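Local structure of digeranylgeranylglycerophospholipid reductase (Sulfolobus acidocaldarius, 4OPC) at residues E156-G159 and Y160-S163; T272-P275 and L276-M279; L138-R141 and R142-E145; I127-G131 and Y132-A136. The protein catalyses the FAD-dependent hydrogenation of the geranylgeranyl chains of archaeal membrane lipids, turning unsaturated archaeols into saturated ones. All blocks are in the same frame, centred on the assembly; numbering follows the deposited sequence. Where two conformers were deposited one is given.

Contact 1: residues E156-G159 and Y160-S163; sequences EATG and YSRS. With FDA (dihydroflavine-adenine dinucleotide), chain B.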
# COMPACT_ATOMS: atom_id res chain seq x y z
N GLU A 156 -14.16 3.85 -4.46
CA GLU A 156 -13.85 2.43 -4.62
C GLU A 156 -12.66 2.11 -3.73
O GLU A 156 -11.52 2.49 -4.03
CB GLU A 156 -13.53 2.13 -6.09
CG GLU A 156 -14.08 0.81 -6.62
CD GLU A 156 -13.20 -0.40 -6.34
OE1 GLU A 156 -12.38 -0.35 -5.40
OE2 GLU A 156 -13.36 -1.43 -7.02
N ALA A 157 -12.93 1.42 -2.63
CA ALA A 157 -11.94 1.14 -1.61
C ALA A 157 -11.95 -0.36 -1.30
O ALA A 157 -11.86 -0.77 -0.14
CB ALA A 157 -12.22 1.96 -0.36
N THR A 158 -12.07 -1.17 -2.35
CA THR A 158 -12.30 -2.61 -2.20
C THR A 158 -11.03 -3.43 -2.00
O THR A 158 -11.06 -4.67 -1.99
CB THR A 158 -13.06 -3.18 -3.41
OG1 THR A 158 -12.26 -3.03 -4.59
CG2 THR A 158 -14.43 -2.50 -3.61
N GLY A 159 -9.89 -2.76 -1.82
CA GLY A 159 -8.62 -3.46 -1.69
C GLY A 159 -8.18 -4.16 -2.96
O GLY A 159 -8.62 -3.81 -4.06
N TYR A 160 -7.32 -5.15 -2.82
CA TYR A 160 -6.77 -5.84 -3.98
C TYR A 160 -7.87 -6.49 -4.83
O TYR A 160 -7.70 -6.69 -6.03
CB TYR A 160 -5.75 -6.89 -3.54
CG TYR A 160 -5.16 -7.69 -4.68
CD1 TYR A 160 -4.04 -7.25 -5.37
CD2 TYR A 160 -5.74 -8.89 -5.06
CE1 TYR A 160 -3.50 -7.99 -6.43
CE2 TYR A 160 -5.23 -9.63 -6.10
CZ TYR A 160 -4.12 -9.18 -6.78
OH TYR A 160 -3.63 -9.96 -7.81
N SER A 161 -9.00 -6.82 -4.22
CA SER A 161 -10.10 -7.41 -4.98
C SER A 161 -10.52 -6.56 -6.18
O SER A 161 -10.89 -7.11 -7.21
CB SER A 161 -11.33 -7.67 -4.09
OG SER A 161 -12.08 -6.50 -3.84
N ARG A 162 -10.45 -5.23 -6.04
CA ARG A 162 -10.87 -4.31 -7.11
C ARG A 162 -12.22 -4.74 -7.65
O ARG A 162 -12.47 -4.73 -8.85
CB ARG A 162 -9.83 -4.27 -8.23
CG ARG A 162 -8.50 -3.74 -7.74
CD ARG A 162 -7.40 -4.11 -8.70
NE ARG A 162 -6.92 -5.46 -8.46
CZ ARG A 162 -6.41 -6.26 -9.39
NH1 ARG A 162 -6.37 -5.87 -10.66
NH2 ARG A 162 -5.97 -7.46 -9.05
N SER A 163 -13.11 -5.11 -6.74
CA SER A 163 -14.29 -5.88 -7.12
C SER A 163 -15.45 -5.06 -7.69
O SER A 163 -16.44 -5.63 -8.15
CB SER A 163 -14.78 -6.65 -5.90
OG SER A 163 -15.18 -5.75 -4.88
PA FDA B . -8.41 -3.71 2.56
O1A FDA B . -8.22 -4.95 1.78
O2A FDA B . -7.82 -3.67 3.96
O5B FDA B . -9.96 -3.41 2.68
C5B FDA B . -10.84 -3.61 1.56
C4B FDA B . -12.22 -3.81 2.11
O4B FDA B . -13.17 -3.83 1.02
C3B FDA B . -12.43 -5.12 2.89
O3B FDA B . -12.85 -4.85 4.22
C2B FDA B . -13.45 -5.90 2.04
O2B FDA B . -14.34 -6.67 2.83
C1B FDA B . -14.18 -4.77 1.32
N9A FDA B . -14.82 -5.10 0.05
C8A FDA B . -14.21 -5.59 -1.08
N7A FDA B . -15.02 -5.71 -2.11
C5A FDA B . -16.23 -5.26 -1.63
C6A FDA B . -17.49 -5.08 -2.24
N6A FDA B . -17.72 -5.30 -3.54
N1A FDA B . -18.48 -4.55 -1.50
C2A FDA B . -18.24 -4.29 -0.21
N3A FDA B . -17.10 -4.37 0.47
C4A FDA B . -16.12 -4.84 -0.31
N1 FDA B . 0.95 -2.20 5.18
C2 FDA B . 1.46 -1.44 6.20
O2 FDA B . 1.29 -0.22 6.24
N3 FDA B . 2.14 -2.10 7.19
C4 FDA B . 2.47 -3.44 7.23
O4 FDA B . 2.96 -3.92 8.25
C4X FDA B . 1.98 -4.16 6.12
N5 FDA B . 2.20 -5.50 6.06
C5X FDA B . 1.47 -6.29 5.20
C6 FDA B . 1.49 -7.68 5.32
C7 FDA B . 0.70 -8.49 4.52
C7M FDA B . 0.66 -9.97 4.78
C8 FDA B . -0.11 -7.90 3.54
C8M FDA B . -1.04 -8.75 2.70
C9 FDA B . -0.12 -6.51 3.40
C9A FDA B . 0.64 -5.70 4.23
N10 FDA B . 0.63 -4.29 4.14
C10 FDA B . 1.19 -3.55 5.16
C1' FDA B . -0.25 -3.59 3.18
C2' FDA B . -1.56 -3.13 3.86
O2' FDA B . -2.10 -4.19 4.66
C3' FDA B . -2.60 -2.73 2.81
O3' FDA B . -1.97 -1.87 1.87
C4' FDA B . -3.82 -1.97 3.36
O4' FDA B . -4.38 -2.62 4.49
C5' FDA B . -4.87 -1.79 2.29
O5' FDA B . -6.04 -1.17 2.85
P FDA B . -7.36 -1.02 1.97
O1P FDA B . -8.35 -0.34 2.81
O2P FDA B . -7.05 -0.42 0.60
O3P FDA B . -7.81 -2.52 1.65
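The chain doubles back at G159, whose carbonyl oxygen accepts R162 N (R162 N to G159 O, 3.0 Å), and the CA atoms of T158 and R162 end up 5.4 Å apart. Two short side chains secure the bend. S161 OG gives its proton to T158 O at 2.8 Å, coming from above the plane of that carbonyl. T158, with OG1 lodged between its own N and carbonyl carbon (chi1 63°), turns the hydroxyl to receive S163 N at 3.1 Å through a bent bond and to donate to E156 OE1 at 2.8 Å. The same carboxylate oxygen takes T158 N, both donors reaching it from one face, and also pairs with S290. This loop leaves parallel strand 153-156 of the Rossmann-type sheet and passes against the cofactor: S163 OG donates to N7A of the adenine at 2.8 Å, while G159 CA lies 3.6 Å from O3P of the pyrophosphate, where a side chain would strike the phosphate oxygen O1A. A valine in place of T158 would probably leave S163 N with no more than its weak bond to S161 OG, and E156 OE1 short of one donor, letting the carboxylate shift. On the outer side, R162 NE bonds to Y160 O, and its NH2 sits 3.4 Å above the Y160 ring plane, toward the rim, with D177 holding NH1 in a salt bridge.

Contact 2: residues T272-P275 and L276-M279; sequences TRRP and LYTM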
# COMPACT_ATOMS: atom_id res chain seq x y z
N THR A 272 2.64 -3.71 -5.60
CA THR A 272 3.95 -3.11 -5.36
C THR A 272 4.38 -2.27 -6.54
O THR A 272 5.43 -2.49 -7.12
CB THR A 272 5.03 -4.19 -5.12
OG1 THR A 272 5.14 -5.02 -6.29
CG2 THR A 272 4.70 -5.07 -3.91
N ARG A 273 3.59 -1.28 -6.90
CA ARG A 273 3.86 -0.47 -8.09
C ARG A 273 3.37 0.96 -7.92
O ARG A 273 2.75 1.30 -6.90
CB ARG A 273 3.18 -1.08 -9.32
CG ARG A 273 1.71 -1.39 -9.14
CD ARG A 273 1.00 -1.42 -10.50
NE ARG A 273 0.68 -0.07 -10.97
CZ ARG A 273 0.01 0.20 -12.08
NH1 ARG A 273 -0.31 1.46 -12.39
NH2 ARG A 273 -0.35 -0.79 -12.89
N ARG A 274 3.66 1.80 -8.91
CA ARG A 274 3.09 3.14 -9.02
C ARG A 274 1.56 3.06 -8.92
O ARG A 274 0.96 2.01 -9.18
CB ARG A 274 3.50 3.74 -10.37
CG ARG A 274 2.95 2.97 -11.55
CD ARG A 274 3.89 3.00 -12.75
NE ARG A 274 3.32 2.21 -13.85
CZ ARG A 274 3.39 0.89 -13.94
NH1 ARG A 274 4.01 0.17 -13.01
NH2 ARG A 274 2.83 0.27 -14.98
N PRO A 275 0.90 4.16 -8.53
CA PRO A 275 -0.56 4.07 -8.39
C PRO A 275 -1.27 3.91 -9.74
O PRO A 275 -0.65 3.99 -10.80
CB PRO A 275 -0.95 5.40 -7.74
CG PRO A 275 0.20 6.32 -7.99
CD PRO A 275 1.43 5.48 -8.15
N LEU A 276 -2.58 3.65 -9.69
CA LEU A 276 -3.40 3.71 -10.89
C LEU A 276 -3.09 4.99 -11.64
O LEU A 276 -3.02 6.05 -11.02
CB LEU A 276 -4.88 3.77 -10.51
CG LEU A 276 -5.78 2.55 -10.39
CD1 LEU A 276 -7.23 3.04 -10.35
CD2 LEU A 276 -5.58 1.53 -11.50
N TYR A 277 -2.90 4.91 -12.95
CA TYR A 277 -2.54 6.09 -13.74
C TYR A 277 -3.51 7.24 -13.52
O TYR A 277 -3.08 8.40 -13.42
CB TYR A 277 -2.41 5.74 -15.21
CG TYR A 277 -1.12 5.05 -15.56
CD1 TYR A 277 0.10 5.59 -15.17
CD2 TYR A 277 -1.11 3.85 -16.25
CE1 TYR A 277 1.29 4.96 -15.50
CE2 TYR A 277 0.08 3.21 -16.57
CZ TYR A 277 1.27 3.78 -16.18
OH TYR A 277 2.47 3.16 -16.50
N THR A 278 -4.80 6.94 -13.46
CA THR A 278 -5.75 7.87 -12.86
C THR A 278 -6.55 7.17 -11.78
O THR A 278 -7.02 6.04 -11.95
CB THR A 278 -6.70 8.54 -13.88
OG1 THR A 278 -7.60 9.39 -13.16
CG2 THR A 278 -7.51 7.51 -14.66
N MET A 279 -6.71 7.87 -10.65
CA MET A 279 -7.51 7.40 -9.53
C MET A 279 -8.87 8.07 -9.54
O MET A 279 -9.66 7.91 -8.61
CB MET A 279 -6.77 7.67 -8.21
CG MET A 279 -5.44 6.91 -8.14
SD MET A 279 -4.35 7.49 -6.82
CE MET A 279 -5.01 6.63 -5.41
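R274 leaves its backbone with CG between N and the carbonyl carbon (chi1 64°), whereas Y277 sets CG opposite its carbonyl carbon (chi1 -78°), and these first torsions, with a bend at chi2 of the arginine, bring guanidinium and phenol together. There R274 grips the tyrosine oxygen side-on with two nitrogens: NE lies 2.9 Å from Y277 OH, and the longer bond from NH2 to the same oxygen is 3.3 Å. The oxygen sits close to the guanidinium plane, which is turned 59° from the ring. Y277 OH has a further partner in D442, on helix 434-452. Beside this pair R273 folds back over the chain: its NE reaches R274 O at 2.8 Å and its NH1 reaches P275 O at 3.0 Å. Its flat group consequently lies face to face with that of R274, the CZ of R273 being 3.9 Å above the R274 plane and over its centre. On the other flank M279 SD touches P275 CB at 4.1 Å. The loop links strand 261-271 of the eight-stranded sheet to strand 280-281 of the Rossmann-type sheet, and helix 332-357 lines it. Two guanidinium groups lying face over face in a buried place would be expected to need compensation: E176 pairs with R273 and D349 with R274, so the charges are probably balanced by carboxylates from other parts of the chain, and these polar bonds help tie the loop to those parts.

Contact 3: residues L138-R141 and R142-E145; sequences LFNR and RTNE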
# COMPACT_ATOMS: atom_id res chain seq x y z
N LEU A 138 -26.53 -3.07 -4.38
CA LEU A 138 -25.97 -3.65 -3.17
C LEU A 138 -26.78 -4.85 -2.74
O LEU A 138 -28.00 -4.85 -2.87
CB LEU A 138 -26.02 -2.64 -2.03
CG LEU A 138 -25.44 -1.24 -2.27
CD1 LEU A 138 -25.65 -0.42 -1.02
CD2 LEU A 138 -23.96 -1.33 -2.61
N PHE A 139 -26.10 -5.84 -2.19
CA PHE A 139 -26.80 -6.92 -1.51
C PHE A 139 -26.43 -6.91 -0.04
O PHE A 139 -25.28 -7.17 0.34
CB PHE A 139 -26.48 -8.28 -2.14
CG PHE A 139 -27.29 -9.40 -1.57
CD1 PHE A 139 -28.62 -9.19 -1.26
CD2 PHE A 139 -26.73 -10.63 -1.32
CE1 PHE A 139 -29.38 -10.21 -0.72
CE2 PHE A 139 -27.48 -11.64 -0.79
CZ PHE A 139 -28.81 -11.43 -0.48
N ASN A 140 -27.42 -6.56 0.79
CA ASN A 140 -27.26 -6.48 2.23
C ASN A 140 -27.66 -7.82 2.82
O ASN A 140 -28.83 -8.18 2.82
CB ASN A 140 -28.15 -5.36 2.77
CG ASN A 140 -28.01 -5.13 4.26
OD1 ASN A 140 -27.71 -6.04 5.03
ND2 ASN A 140 -28.23 -3.89 4.68
N ARG A 141 -26.68 -8.57 3.32
CA ARG A 141 -26.92 -9.90 3.87
C ARG A 141 -27.37 -9.92 5.33
O ARG A 141 -27.68 -10.97 5.88
CB ARG A 141 -25.70 -10.81 3.67
CG ARG A 141 -25.58 -11.36 2.27
CD ARG A 141 -24.42 -12.33 2.15
NE ARG A 141 -24.44 -13.03 0.88
CZ ARG A 141 -23.96 -12.54 -0.26
NH1 ARG A 141 -23.41 -11.33 -0.28
NH2 ARG A 141 -24.02 -13.26 -1.37
N ARG A 142 -27.38 -8.75 5.96
CA ARG A 142 -28.01 -8.60 7.28
C ARG A 142 -29.53 -8.57 7.14
O ARG A 142 -30.22 -9.29 7.83
CB ARG A 142 -27.58 -7.31 7.98
CG ARG A 142 -26.14 -7.27 8.45
CD ARG A 142 -25.77 -8.47 9.30
NE ARG A 142 -24.53 -8.22 10.04
CZ ARG A 142 -23.98 -9.08 10.88
NH1 ARG A 142 -24.53 -10.27 11.07
NH2 ARG A 142 -22.87 -8.76 11.53
N THR A 143 -30.01 -7.73 6.23
CA THR A 143 -31.45 -7.57 6.04
C THR A 143 -31.97 -8.45 4.91
O THR A 143 -33.18 -8.50 4.67
CB THR A 143 -31.80 -6.11 5.72
OG1 THR A 143 -31.18 -5.74 4.48
CG2 THR A 143 -31.30 -5.18 6.81
N ASN A 144 -31.07 -9.13 4.21
CA ASN A 144 -31.43 -9.96 3.07
C ASN A 144 -32.19 -9.18 1.99
O ASN A 144 -33.25 -9.60 1.53
CB ASN A 144 -32.23 -11.18 3.52
CG ASN A 144 -32.37 -12.22 2.43
OD1 ASN A 144 -31.50 -12.36 1.57
ND2 ASN A 144 -33.48 -12.95 2.46
N GLU A 145 -31.64 -8.04 1.61
CA GLU A 145 -32.26 -7.14 0.64
C GLU A 145 -31.26 -6.76 -0.44
O GLU A 145 -30.10 -6.48 -0.14
CB GLU A 145 -32.66 -5.82 1.29
CG GLU A 145 -33.76 -5.81 2.30
CD GLU A 145 -33.96 -4.39 2.82
OE1 GLU A 145 -34.98 -3.76 2.47
OE2 GLU A 145 -33.08 -3.90 3.56
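N140 and E145 form a hydrogen-bonded antiparallel pair (N140 N to E145 O, 2.8 Å; E145 N to N140 O, 3.1 Å), and since N144 also faces N140 the pairing is a G1 beta bulge, with N144 at a positive phi of 56°. With its CG trans to the backbone N (chi1 -177°), the N140 side chain swings its amide over the turn and bonds to the backbone there, where OD1 takes R142 N at 2.9 Å in the carbonyl plane and T143 N at 3.1 Å from above it; the first of these closes an Asx turn. With OD1 gone, as in an alanine here, the R142 and T143 amides lose their shared acceptor and the turn is likely to become freer to change shape. Between side chains, T143 OG1 donates to the anti lone pair of E145 OE2 at 2.8 Å, and N144 OD1 meets the edge of the F139 ring, 3.5 Å from CZ. The turn joins strands 132-140 and 145-150 of the four-stranded sheet; R142 forms a salt bridge with D119, N140 packs on W118 of strand 116-118, and L138 rests on A123 of strand 121-129, an FAD-binding residue.

Contact 4: residues I127-G131 and Y132-A136; sequences IFEDG and YVKGA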
# COMPACT_ATOMS: atom_id res chain seq x y z
N ILE A 127 -23.81 1.00 -11.09
CA ILE A 127 -24.78 1.67 -11.93
C ILE A 127 -23.94 2.57 -12.82
O ILE A 127 -23.21 3.43 -12.32
CB ILE A 127 -25.78 2.52 -11.13
CG1 ILE A 127 -26.52 1.65 -10.11
CG2 ILE A 127 -26.77 3.22 -12.07
CD1 ILE A 127 -27.31 2.45 -9.12
N PHE A 128 -24.00 2.35 -14.13
CA PHE A 128 -23.16 3.10 -15.06
C PHE A 128 -24.03 3.56 -16.21
O PHE A 128 -24.61 2.74 -16.93
CB PHE A 128 -22.02 2.23 -15.58
CG PHE A 128 -21.04 2.98 -16.43
CD1 PHE A 128 -20.10 3.82 -15.85
CD2 PHE A 128 -21.05 2.85 -17.81
CE1 PHE A 128 -19.20 4.52 -16.63
CE2 PHE A 128 -20.14 3.55 -18.59
CZ PHE A 128 -19.22 4.39 -18.00
N GLU A 129 -24.16 4.87 -16.38
CA GLU A 129 -25.07 5.40 -17.38
C GLU A 129 -24.52 6.70 -17.94
O GLU A 129 -23.95 7.51 -17.20
CB GLU A 129 -26.47 5.55 -16.77
CG GLU A 129 -27.03 6.95 -16.67
CD GLU A 129 -28.23 7.02 -15.75
OE1 GLU A 129 -28.52 6.01 -15.06
OE2 GLU A 129 -28.90 8.08 -15.71
N ASP A 130 -24.65 6.86 -19.25
CA ASP A 130 -24.16 8.06 -19.94
C ASP A 130 -22.71 8.40 -19.56
O ASP A 130 -22.36 9.56 -19.39
CB ASP A 130 -25.08 9.25 -19.67
CG ASP A 130 -26.49 9.02 -20.18
OD1 ASP A 130 -26.64 8.29 -21.19
OD2 ASP A 130 -27.44 9.56 -19.59
N GLY A 131 -21.88 7.36 -19.43
CA GLY A 131 -20.46 7.55 -19.19
C GLY A 131 -20.07 7.80 -17.75
O GLY A 131 -18.90 8.01 -17.46
N TYR A 132 -21.04 7.78 -16.84
CA TYR A 132 -20.78 8.07 -15.44
C TYR A 132 -21.10 6.90 -14.54
O TYR A 132 -22.11 6.21 -14.73
CB TYR A 132 -21.66 9.23 -14.96
CG TYR A 132 -21.11 10.60 -15.23
CD1 TYR A 132 -21.03 11.10 -16.52
CD2 TYR A 132 -20.68 11.41 -14.18
CE1 TYR A 132 -20.53 12.37 -16.76
CE2 TYR A 132 -20.18 12.67 -14.41
CZ TYR A 132 -20.11 13.15 -15.71
OH TYR A 132 -19.62 14.41 -15.96
N VAL A 133 -20.27 6.70 -13.53
CA VAL A 133 -20.68 5.88 -12.41
C VAL A 133 -21.71 6.68 -11.63
O VAL A 133 -21.49 7.86 -11.30
CB VAL A 133 -19.50 5.55 -11.50
CG1 VAL A 133 -19.99 4.85 -10.22
CG2 VAL A 133 -18.48 4.69 -12.25
N LYS A 134 -22.86 6.05 -11.34
CA LYS A 134 -23.96 6.75 -10.69
C LYS A 134 -24.41 6.10 -9.39
O LYS A 134 -25.39 6.52 -8.79
CB LYS A 134 -25.14 6.91 -11.66
CG LYS A 134 -24.81 7.80 -12.86
CD LYS A 134 -26.04 8.45 -13.42
CE LYS A 134 -25.70 9.45 -14.52
NZ LYS A 134 -26.93 10.04 -15.11
N GLY A 135 -23.68 5.07 -8.96
CA GLY A 135 -24.00 4.36 -7.74
C GLY A 135 -23.75 2.87 -7.89
O GLY A 135 -22.89 2.46 -8.67
N ALA A 136 -24.50 2.06 -7.14
CA ALA A 136 -24.25 0.63 -7.11
C ALA A 136 -25.50 -0.14 -6.74
O ALA A 136 -26.38 0.37 -6.04
CB ALA A 136 -23.17 0.31 -6.11
O HOH W 1 -26.89 11.26 -17.49
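I127 presses on the backbone of G135 and A136, its CD1 3.5 Å from A136 N, and this is the close-packed end of the contact. A CB on G135 would crowd that methyl, and the backbone angles of G135 also suit a residue without a side chain. Here I127 O accepts K134 N at 2.8 Å in a nearly straight bond, and the isoleucine also rests on T148 and Y150 of strand 145-150, on the far side of strand 132-140 in the sheet. On the face bearing F128 and V133, F128 holds CG anti to its backbone N (chi1 -174°), which lays CD1 3.3 Å from Y132 O and 4.0 Å from V133 CG2. Strands 121-129 and 132-140 form a beta hairpin closed by a type I' turn from E129 to Y132, with D130 and G131 both at positive phi; E129 and Y132 pair through two backbone bonds, Y132 N lying 2.9 Å from E129 O. Toward this turn the contact becomes polar and more open. The extended K134 side chain runs across that of E129 at about a right angle, and its NZ meets OE2 at 2.8 Å from above the carboxylate plane, a salt bridge. D130 OD2 stands too far from the amine for a direct pair, so a water molecule spans the gap, donating to OD2 and accepting from K134 NZ at 2.7 Å.

Overall arrangement
Burial and chemistry change together across the four sites. Contact 2 lies wholly inside the chain and handles charge with arginines, carboxylates and a tyrosine, between helices and two sheets. Contact 1, about 13 Å from it centre to centre, is partly buried and answers to the cofactor, using small hydroxyl side chains and a glycine. Contacts 3 and 4 lie further out, their centres about 21 Å apart, at opposite ends of strand 132-140 in one four-stranded sheet. Both close turns, yet differently: 138-145 relies on an asparagine and a bulge, 127-136 on a tight two-residue turn with a solvent-side ion pair.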